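TRAP-T family transporter, DctP (Periplasmic binding) subunit (Sulfitobacter sp. NAS-14.1, PDB 4PF8) binds beta-D-galacturonate in the periplasm and probably hands it to the membrane subunits of a TRAP transporter for uptake. Local coordinates at residues 147-152 and 219-224; 162-167 and 201-206; 172-177 and 228-233. All coordinates share one frame; numbering follows the deposited sequence.

Contact 1 (147-152 and 219-224); sequences SFYNSV and EVAKYY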
loop_
_atom_site.group_PDB
_atom_site.type_symbol
_atom_site.label_atom_id
_atom_site.label_comp_id
_atom_site.label_asym_id
_atom_site.label_seq_id
_atom_site.Cartn_x
_atom_site.Cartn_y
_atom_site.Cartn_z
ATOM N N SER A 147 -4.507 10.230 0.063
ATOM C CA SER A 147 -4.941 11.590 -0.261
ATOM C C SER A 147 -3.725 12.479 -0.472
ATOM O O SER A 147 -2.643 12.205 0.057
ATOM C CB SER A 147 -5.795 12.170 0.863
ATOM O OG SER A 147 -7.027 11.473 0.949
ATOM N N PHE A 148 -3.899 13.547 -1.246
ATOM C CA PHE A 148 -2.786 14.446 -1.546
ATOM C C PHE A 148 -2.371 15.308 -0.378
ATOM O O PHE A 148 -3.219 15.843 0.336
ATOM C CB PHE A 148 -3.144 15.372 -2.718
ATOM C CG PHE A 148 -3.170 14.674 -4.046
ATOM C CD1 PHE A 148 -2.004 14.246 -4.640
ATOM C CD2 PHE A 148 -4.371 14.439 -4.697
ATOM C CE1 PHE A 148 -2.023 13.581 -5.859
ATOM C CE2 PHE A 148 -4.401 13.788 -5.906
ATOM C CZ PHE A 148 -3.229 13.356 -6.494
ATOM N N TYR A 149 -1.059 15.501 -0.229
ATOM C CA TYR A 149 -0.537 16.538 0.632
ATOM C C TYR A 149 0.523 17.312 -0.108
ATOM O O TYR A 149 1.238 16.763 -0.938
ATOM C CB TYR A 149 0.007 15.974 1.946
ATOM C CG TYR A 149 0.898 14.763 1.861
ATOM C CD1 TYR A 149 2.283 14.897 1.769
ATOM C CD2 TYR A 149 0.368 13.482 1.924
ATOM C CE1 TYR A 149 3.100 13.798 1.760
ATOM C CE2 TYR A 149 1.172 12.386 1.904
ATOM C CZ TYR A 149 2.525 12.531 1.823
ATOM O OH TYR A 149 3.337 11.404 1.850
ATOM N N ASN A 150 0.616 18.601 0.187
ATOM C CA ASN A 150 1.624 19.416 -0.456
ATOM C C ASN A 150 1.958 20.654 0.352
ATOM O O ASN A 150 1.289 20.969 1.331
ATOM C CB ASN A 150 1.207 19.748 -1.894
ATOM C CG ASN A 150 0.179 20.846 -1.976
ATOM O OD1 ASN A 150 0.526 22.013 -2.186
ATOM N ND2 ASN A 150 -1.090 20.487 -1.855
ATOM N N SER A 151 3.007 21.350 -0.062
ATOM C CA SER A 151 3.488 22.542 0.649
ATOM C C SER A 151 3.065 23.845 0.004
ATOM O O SER A 151 3.487 24.905 0.454
ATOM C CB SER A 151 5.014 22.499 0.714
ATOM O OG SER A 151 5.570 22.503 -0.588
ATOM N N VAL A 152 2.249 23.772 -1.034
ATOM C CA VAL A 152 1.890 24.948 -1.839
ATOM C C VAL A 152 0.486 25.513 -1.528
ATOM O O VAL A 152 0.343 26.690 -1.178
ATOM C CB VAL A 152 1.977 24.603 -3.346
ATOM C CG1 VAL A 152 1.598 25.825 -4.216
ATOM C CG2 VAL A 152 3.355 24.125 -3.707
ATOM N N GLU A 219 4.983 17.627 8.605
ATOM C CA GLU A 219 5.718 18.775 9.114
ATOM C C GLU A 219 6.273 19.647 7.991
ATOM O O GLU A 219 6.639 20.804 8.230
ATOM C CB GLU A 219 6.862 18.323 10.030
ATOM C CG GLU A 219 6.349 17.631 11.295
ATOM C CD GLU A 219 7.449 17.191 12.244
ATOM O OE1 GLU A 219 7.131 16.860 13.408
ATOM O OE2 GLU A 219 8.627 17.167 11.835
ATOM N N VAL A 220 6.369 19.098 6.791
ATOM C CA VAL A 220 6.959 19.825 5.660
ATOM C C VAL A 220 5.974 20.046 4.503
ATOM O O VAL A 220 6.279 20.775 3.558
ATOM C CB VAL A 220 8.251 19.130 5.159
ATOM C CG1 VAL A 220 9.377 19.278 6.202
ATOM C CG2 VAL A 220 8.023 17.678 4.864
ATOM N N ALA A 221 4.796 19.431 4.573
ATOM C CA ALA A 221 3.740 19.639 3.578
ATOM C C ALA A 221 2.446 19.830 4.367
ATOM O O ALA A 221 1.804 18.852 4.777
ATOM C CB ALA A 221 3.648 18.448 2.642
ATOM N N LYS A 222 2.078 21.080 4.594
ATOM C CA LYS A 222 1.040 21.407 5.565
ATOM C C LYS A 222 -0.376 21.512 5.020
ATOM O O LYS A 222 -1.275 21.904 5.771
ATOM C CB LYS A 222 1.399 22.697 6.316
ATOM C CG LYS A 222 2.819 22.744 6.903
ATOM C CD LYS A 222 3.107 21.663 7.950
ATOM C CE LYS A 222 2.406 21.923 9.289
ATOM N NZ LYS A 222 2.751 20.883 10.314
ATOM N N TYR A 223 -0.590 21.163 3.746
ATOM C CA TYR A 223 -1.940 21.059 3.193
ATOM C C TYR A 223 -2.251 19.606 2.910
ATOM O O TYR A 223 -1.504 18.946 2.211
ATOM C CB TYR A 223 -2.060 21.861 1.906
ATOM C CG TYR A 223 -1.803 23.320 2.089
ATOM C CD1 TYR A 223 -2.765 24.130 2.660
ATOM C CD2 TYR A 223 -0.601 23.886 1.714
ATOM C CE1 TYR A 223 -2.524 25.489 2.849
ATOM C CE2 TYR A 223 -0.355 25.250 1.903
ATOM C CZ TYR A 223 -1.328 26.026 2.469
ATOM O OH TYR A 223 -1.105 27.375 2.656
ATOM N N TYR A 224 -3.342 19.106 3.478
ATOM C CA TYR A 224 -3.765 17.710 3.260
ATOM C C TYR A 224 -5.192 17.774 2.737
ATOM O O TYR A 224 -6.081 18.335 3.399
ATOM C CB TYR A 224 -3.722 16.939 4.593
ATOM C CG TYR A 224 -3.805 15.413 4.534
ATOM C CD1 TYR A 224 -3.308 14.710 3.461
ATOM C CD2 TYR A 224 -4.334 14.684 5.601
ATOM C CE1 TYR A 224 -3.334 13.320 3.430
ATOM C CE2 TYR A 224 -4.368 13.310 5.571
ATOM C CZ TYR A 224 -3.863 12.635 4.467
ATOM O OH TYR A 224 -3.892 11.239 4.417
HETATM O O HOH W 1 -6.655 9.764 2.971
HETATM O O HOH W 2 -3.114 18.771 -0.586
HETATM O O HOH W 3 -1.444 28.535 0.017
#

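Contact 2 (162-167 and 201-206); sequences QGMKVR and VVDGAE. With GTR (beta-D-galactopyranuronic acid), chain D.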
loop_
_atom_site.group_PDB
_atom_site.type_symbol
_atom_site.label_atom_id
_atom_site.label_comp_id
_atom_site.label_asym_id
_atom_site.label_seq_id
_atom_site.Cartn_x
_atom_site.Cartn_y
_atom_site.Cartn_z
ATOM N N GLN A 162 -2.477 21.094 -11.426
ATOM C CA GLN A 162 -1.721 21.546 -12.588
ATOM C C GLN A 162 -0.385 22.185 -12.199
ATOM O O GLN A 162 -0.332 23.122 -11.394
ATOM C CB GLN A 162 -2.559 22.544 -13.386
ATOM C CG GLN A 162 -3.648 21.887 -14.174
ATOM C CD GLN A 162 -4.498 22.874 -14.936
ATOM O OE1 GLN A 162 -4.307 24.087 -14.855
ATOM N NE2 GLN A 162 -5.470 22.359 -15.656
ATOM N N GLY A 163 0.687 21.686 -12.791
ATOM C CA GLY A 163 2.006 22.250 -12.579
ATOM C C GLY A 163 2.675 21.757 -11.308
ATOM O O GLY A 163 3.832 22.065 -11.050
HETATM N N MSE A 164 1.962 20.998 -10.498
HETATM C CA MSE A 164 2.524 20.561 -9.215
HETATM C C MSE A 164 3.479 19.405 -9.416
HETATM O O MSE A 164 3.189 18.497 -10.183
HETATM C CB MSE A 164 1.408 20.136 -8.268
HETATM C CG MSE A 164 1.827 19.880 -6.846
HETATM SE SE MSE A 164 0.232 19.815 -5.704
HETATM C CE MSE A 164 -0.292 21.641 -5.680
ATOM N N LYS A 165 4.588 19.418 -8.678
ATOM C CA LYS A 165 5.534 18.312 -8.720
ATOM C C LYS A 165 5.184 17.332 -7.606
ATOM O O LYS A 165 5.299 17.645 -6.425
ATOM C CB LYS A 165 6.977 18.801 -8.558
ATOM C CG LYS A 165 7.504 19.599 -9.740
ATOM C CD LYS A 165 8.886 20.183 -9.466
ATOM C CE LYS A 165 9.402 20.884 -10.707
ATOM N NZ LYS A 165 10.604 21.724 -10.429
ATOM N N VAL A 166 4.710 16.154 -7.992
ATOM C CA VAL A 166 4.139 15.202 -7.052
ATOM C C VAL A 166 4.933 13.898 -7.118
ATOM O O VAL A 166 5.119 13.331 -8.189
ATOM C CB VAL A 166 2.658 14.906 -7.393
ATOM C CG1 VAL A 166 2.049 13.966 -6.346
ATOM C CG2 VAL A 166 1.828 16.202 -7.459
ATOM N N ARG A 167 5.407 13.445 -5.966
ATOM C CA ARG A 167 6.053 12.135 -5.903
ATOM C C ARG A 167 4.971 11.067 -5.962
ATOM O O ARG A 167 3.911 11.215 -5.361
ATOM C CB ARG A 167 6.841 11.972 -4.612
ATOM C CG ARG A 167 7.386 10.585 -4.395
ATOM C CD ARG A 167 6.412 9.718 -3.595
ATOM N NE ARG A 167 6.951 8.377 -3.383
ATOM C CZ ARG A 167 6.339 7.427 -2.681
ATOM N NH1 ARG A 167 5.162 7.643 -2.105
ATOM N NH2 ARG A 167 6.904 6.249 -2.554
ATOM N N VAL A 201 12.057 20.270 -3.493
ATOM C CA VAL A 201 12.209 19.840 -4.878
ATOM C C VAL A 201 10.980 19.079 -5.394
ATOM O O VAL A 201 10.715 19.083 -6.596
ATOM C CB VAL A 201 13.521 19.137 -5.119
ATOM C CG1 VAL A 201 14.688 20.078 -4.738
ATOM C CG2 VAL A 201 13.572 17.887 -4.368
ATOM N N VAL A 202 10.197 18.473 -4.499
ATOM C CA VAL A 202 8.847 18.070 -4.879
ATOM C C VAL A 202 7.891 18.862 -4.009
ATOM O O VAL A 202 8.202 19.204 -2.866
ATOM C CB VAL A 202 8.552 16.552 -4.799
ATOM C CG1 VAL A 202 9.670 15.739 -5.458
ATOM C CG2 VAL A 202 8.314 16.120 -3.390
ATOM N N ASP A 203 6.740 19.196 -4.570
ATOM C CA ASP A 203 5.747 19.979 -3.851
ATOM C C ASP A 203 4.948 19.115 -2.871
ATOM O O ASP A 203 4.464 19.594 -1.852
ATOM C CB ASP A 203 4.790 20.620 -4.850
ATOM C CG ASP A 203 5.470 21.631 -5.739
ATOM O OD1 ASP A 203 6.267 22.446 -5.211
ATOM O OD2 ASP A 203 5.201 21.649 -6.970
ATOM N N GLY A 204 4.839 17.829 -3.162
ATOM C CA GLY A 204 4.010 16.971 -2.344
ATOM C C GLY A 204 3.990 15.544 -2.827
ATOM O O GLY A 204 4.791 15.106 -3.662
ATOM N N ALA A 205 3.039 14.819 -2.269
ATOM C CA ALA A 205 2.904 13.399 -2.496
ATOM C C ALA A 205 1.483 13.008 -2.112
ATOM O O ALA A 205 0.613 13.863 -1.969
ATOM C CB ALA A 205 3.968 12.651 -1.643
ATOM N N GLU A 206 1.213 11.714 -1.952
ATOM C CA GLU A 206 -0.129 11.291 -1.549
ATOM C C GLU A 206 -0.007 10.017 -0.722
ATOM O O GLU A 206 0.817 9.168 -0.997
ATOM C CB GLU A 206 -1.048 11.084 -2.748
ATOM C CG GLU A 206 -0.397 10.457 -3.950
ATOM C CD GLU A 206 -0.380 8.958 -3.886
ATOM O OE1 GLU A 206 0.720 8.358 -4.074
ATOM O OE2 GLU A 206 -1.454 8.367 -3.621
HETATM C C1 GTR D . 2.270 3.430 2.271
HETATM C C2 GTR D . 2.415 1.949 2.163
HETATM C C3 GTR D . 3.891 1.648 1.974
HETATM C C4 GTR D . 4.433 2.314 0.717
HETATM C C5 GTR D . 4.153 3.805 0.875
HETATM C C6 GTR D . 4.572 4.561 -0.380
HETATM O O1 GTR D . 0.859 3.794 2.390
HETATM O O2 GTR D . 1.952 1.368 3.412
HETATM O O3 GTR D . 3.997 0.222 1.774
HETATM O O4 GTR D . 3.708 1.790 -0.409
HETATM O O5 GTR D . 2.754 4.056 1.123
HETATM O O6A GTR D . 3.876 5.573 -0.660
HETATM O O6B GTR D . 5.633 4.232 -0.959
HETATM O O HOH W 4 6.169 23.049 -9.090
HETATM O O HOH W 5 2.971 9.642 -3.188
#

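Contact 3 (172-177 and 228-233); sequences DLFVGM and QHLIIP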
loop_
_atom_site.group_PDB
_atom_site.type_symbol
_atom_site.label_atom_id
_atom_site.label_comp_id
_atom_site.label_asym_id
_atom_site.label_seq_id
_atom_site.Cartn_x
_atom_site.Cartn_y
_atom_site.Cartn_z
ATOM N N ASP A 172 3.685 2.724 -13.059
ATOM C CA ASP A 172 3.366 3.645 -14.156
ATOM C C ASP A 172 1.940 4.186 -14.120
ATOM O O ASP A 172 1.677 5.272 -14.637
ATOM C CB ASP A 172 3.586 2.952 -15.503
ATOM C CG ASP A 172 5.014 2.498 -15.688
ATOM O OD1 ASP A 172 5.914 3.220 -15.209
ATOM O OD2 ASP A 172 5.238 1.425 -16.301
ATOM N N LEU A 173 1.015 3.416 -13.548
ATOM C CA LEU A 173 -0.360 3.874 -13.376
ATOM C C LEU A 173 -0.417 5.201 -12.627
ATOM O O LEU A 173 -1.249 6.043 -12.938
ATOM C CB LEU A 173 -1.214 2.843 -12.624
ATOM C CG LEU A 173 -1.806 1.674 -13.403
ATOM C CD1 LEU A 173 -2.530 0.754 -12.432
ATOM C CD2 LEU A 173 -2.748 2.138 -14.498
ATOM N N PHE A 174 0.449 5.378 -11.631
ATOM C CA PHE A 174 0.439 6.589 -10.819
ATOM C C PHE A 174 0.991 7.800 -11.560
ATOM O O PHE A 174 0.562 8.935 -11.317
ATOM C CB PHE A 174 1.189 6.365 -9.497
ATOM C CG PHE A 174 0.654 5.191 -8.715
ATOM C CD1 PHE A 174 -0.712 4.961 -8.613
ATOM C CD2 PHE A 174 1.505 4.295 -8.123
ATOM C CE1 PHE A 174 -1.189 3.873 -7.914
ATOM C CE2 PHE A 174 1.010 3.199 -7.452
ATOM C CZ PHE A 174 -0.325 3.009 -7.334
ATOM N N VAL A 175 1.927 7.567 -12.464
ATOM C CA VAL A 175 2.413 8.633 -13.318
ATOM C C VAL A 175 1.239 9.136 -14.169
ATOM O O VAL A 175 1.008 10.351 -14.274
ATOM C CB VAL A 175 3.562 8.133 -14.198
ATOM C CG1 VAL A 175 3.936 9.178 -15.252
ATOM C CG2 VAL A 175 4.756 7.784 -13.346
ATOM N N GLY A 176 0.483 8.207 -14.750
ATOM C CA GLY A 176 -0.668 8.552 -15.568
ATOM C C GLY A 176 -1.726 9.315 -14.781
ATOM O O GLY A 176 -2.360 10.242 -15.286
HETATM N N MSE A 177 -1.921 8.934 -13.531
HETATM C CA MSE A 177 -2.885 9.594 -12.663
HETATM C C MSE A 177 -2.549 11.073 -12.476
HETATM O O MSE A 177 -3.419 11.940 -12.603
HETATM C CB MSE A 177 -2.896 8.871 -11.319
HETATM C CG MSE A 177 -3.590 9.578 -10.190
HETATM SE SE MSE A 177 -3.552 8.380 -8.644
HETATM C CE MSE A 177 -3.887 6.808 -9.646
ATOM N N GLN A 228 -8.842 10.899 -1.299
ATOM C CA GLN A 228 -9.107 9.482 -1.103
ATOM C C GLN A 228 -9.177 8.738 -2.431
ATOM O O GLN A 228 -10.065 7.921 -2.665
ATOM C CB GLN A 228 -10.357 9.312 -0.262
ATOM C CG GLN A 228 -10.178 9.988 1.097
ATOM C CD GLN A 228 -11.457 10.068 1.924
ATOM O OE1 GLN A 228 -12.539 10.344 1.404
ATOM N NE2 GLN A 228 -11.324 9.851 3.221
ATOM N N HIS A 229 -8.194 9.013 -3.290
ATOM C CA HIS A 229 -8.270 8.640 -4.695
ATOM C C HIS A 229 -7.762 7.220 -4.952
ATOM O O HIS A 229 -7.980 6.683 -6.034
ATOM C CB HIS A 229 -7.461 9.635 -5.517
ATOM C CG HIS A 229 -6.085 9.848 -4.984
ATOM N ND1 HIS A 229 -5.748 10.931 -4.208
ATOM C CD2 HIS A 229 -4.968 9.088 -5.075
ATOM C CE1 HIS A 229 -4.478 10.842 -3.855
ATOM N NE2 HIS A 229 -3.989 9.715 -4.348
ATOM N N LEU A 230 -7.101 6.617 -3.960
ATOM C CA LEU A 230 -6.599 5.256 -4.118
ATOM C C LEU A 230 -6.837 4.541 -2.793
ATOM O O LEU A 230 -6.699 5.140 -1.719
ATOM C CB LEU A 230 -5.096 5.207 -4.417
ATOM C CG LEU A 230 -4.657 5.591 -5.834
ATOM C CD1 LEU A 230 -3.175 5.928 -5.805
ATOM C CD2 LEU A 230 -4.970 4.445 -6.758
ATOM N N ILE A 231 -7.197 3.273 -2.896
ATOM C CA ILE A 231 -7.308 2.384 -1.738
ATOM C C ILE A 231 -6.517 1.153 -2.151
ATOM O O ILE A 231 -6.964 0.380 -3.009
ATOM C CB ILE A 231 -8.751 2.008 -1.437
ATOM C CG1 ILE A 231 -9.533 3.238 -0.931
ATOM C CG2 ILE A 231 -8.831 0.858 -0.448
ATOM C CD1 ILE A 231 -11.052 3.045 -0.928
ATOM N N ILE A 232 -5.339 1.000 -1.564
ATOM C CA ILE A 232 -4.386 0.000 -2.027
ATOM C C ILE A 232 -4.132 -0.999 -0.909
ATOM O O ILE A 232 -3.526 -0.661 0.090
ATOM C CB ILE A 232 -3.072 0.631 -2.532
ATOM C CG1 ILE A 232 -3.385 1.627 -3.660
ATOM C CG2 ILE A 232 -2.134 -0.434 -3.049
ATOM C CD1 ILE A 232 -2.214 2.178 -4.301
ATOM N N PRO A 233 -4.641 -2.223 -1.074
ATOM C CA PRO A 233 -4.410 -3.231 -0.032
ATOM C C PRO A 233 -2.955 -3.593 0.075
ATOM O O PRO A 233 -2.208 -3.377 -0.876
ATOM C CB PRO A 233 -5.186 -4.452 -0.532
ATOM C CG PRO A 233 -6.064 -3.947 -1.634
ATOM C CD PRO A 233 -5.375 -2.778 -2.215
#

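Contact 1 (147-152 and 219-224)
A classic beta bulge closes the antiparallel pairing of strands 146-150 and 223-230 at its end, with K222 and Y223 together facing N150. The hydrogen-bonded pair beside it is N150 with Y223: N150 N donates to Y223 O at 3.0 Å, and Y223 N returns a bond to N150 O at 3.1 Å. K222 N also comes close to N150 O, but at an angle too poor for a bond. The next pair along, Y149 with Y224, is non-hydrogen-bonded; here Y149 CA brings its hydrogen to within CH...O range of Y223 O.

The side chains divide between the two faces. On the face of Y149 and Y224, the Y224 ring presents an edge to the backbone, its CD1 lying 3.3 Å from F148 O, and its CE1 approaches the edge of the Y149 ring. CG of Y149 sits between its own backbone N and carbonyl carbon (chi1 46°), which places CD1 3.9 Å from A221 CB, again at the ring edge. Y149 OH is bonded to H217 and Y224 OH to N207 O, so each hydroxyl is tied to a part of the lobe beyond the pair.

On the opposite face the Y223 ring runs past the end of strand 146-150, with CE2 3.5 Å from V152 O. A water joins that carbonyl to Y223 OH. Here the chain leaves the strand through an Asx turn: N150 OD1 accepts from V152 N at 2.7 Å, while N150 ND2 reaches K153 O. The arrangement is thus a classic bulge and an Asx turn at the end of an inner strand of the mixed four-stranded sheet in one lobe of a family 7 solute-binding protein.

Contact 2 (162-167 and 201-206)
G163 and D203 are joined through a water that donates to both G163 O and D203 OD2. M164 follows by laying its CG against D203 CB, 3.6 Å away, the two side chains meeting at a slant. The selenomethionine thus covers the aliphatic part of D203, whose carboxylate turns to the backbone N of K165. K165 N donates to D203 OD2 at 2.9 Å in a nearly straight bond (178°), arriving on the anti side and 25° out of the carboxylate plane. K165 O then takes D203 N at 2.8 Å and, weakly, G204 N, so one aspartate grips both backbone polar groups of K165. The lysine's extended chain runs away past V201, its CD 3.6 Å from V201 O.

At V166 the backbones of strands 165-168 and 204-207 make a single bridge to G204, and V166 CG1 rests over A205 CA. R167 N closes the bridge by donating to G204 O at 2.9 Å. With CG anti to the backbone N (chi1 172°) and a bend at chi2, the R167 side chain runs out to the sugar acid. NH1 meets O6A of the galacturonate at 2.8 Å and NH2 meets O6B at 2.9 Å, both almost straight, with the carboxylate carbon in the guanidinium plane.

This planar, two-point pairing, with R146 NH2 as a further donor to the ligand, is consistent with a pocket that selects an acidic sugar; the bond of NE to M188 O and the water joining NH1 to E206 N probably steady the guanidinium.

Contact 3 (172-177 and 228-233)
F174, M177, L230 and I232 meet through carbon and selenium alone, with no hydrogen bond between helix 172-179 and the end of strand 223-230 and the loop after it. L230 CD1 touches both helix residues, in directions roughly at right angles. It lies 3.6 Å from F174 CE1 and 3.8 Å from M177 SE, approaching the phenyl ring obliquely, whereas M177 and L230 reach toward each other tip to tip. The selenomethionine is extended as far as SE, with CG anti to the backbone N (chi1 167°), and then bends at chi3. That bend brings CE to the edge of the F174 ring, in its plane, and 3.9 Å from L230 CD2. In the loop, I232 CD1 comes from the opposite direction to meet F174 CZ at 3.7 Å.

The selenium also has an aromatic neighbour. M177 SE stands 51° off the normal of the H229 ring, an oblique selenium-aromatic contact in which the nearest ring atom, H229 CD2, is 3.9 Å away. All five of these residues are buried.

In fold terms a helix packs here against the weakly bonded end of a strand and the loop leaving it, the axes of 172-177 and 228-230 running 139° apart and far enough from each other that only side chains bridge the gap. F174 and M177, three residues apart, fall on one face of the helix, whose turn is secured by M177 N bonding to L173 O.

Around this layer, ND1 of H229 is bonded to T227 OG1 and NE2 to E206 OE2, and the F148 ring meets the imidazole with its plane inclined. M169, a residue of the galacturonate pocket, touches both F174 and I232, and R146, another pocket residue, packs on H229, L230 and I232.

Contacts 1 and 2 reach one mixed sheet, since strand 146-150 lies between 204-207 and 223-230; contact 2 also bridges from the edge strand 204-207 to the two-stranded sheet of 165-168, and contact 3 takes up the far end of strand 223-230 and sets a helix against it. Backbone hydrogen bonds dominate the first two, while contact 3 is buried and joined by apolar side chains with a histidine at one end. Contact 1 is the least enclosed, with water and exposed residues at its turn, and contact 2 runs from an exposed lysine to the ligand. Polar borders join them: Y149 N is probably bonded to A205 O, S151 N to D203 O, and S147 OG to Q228 N.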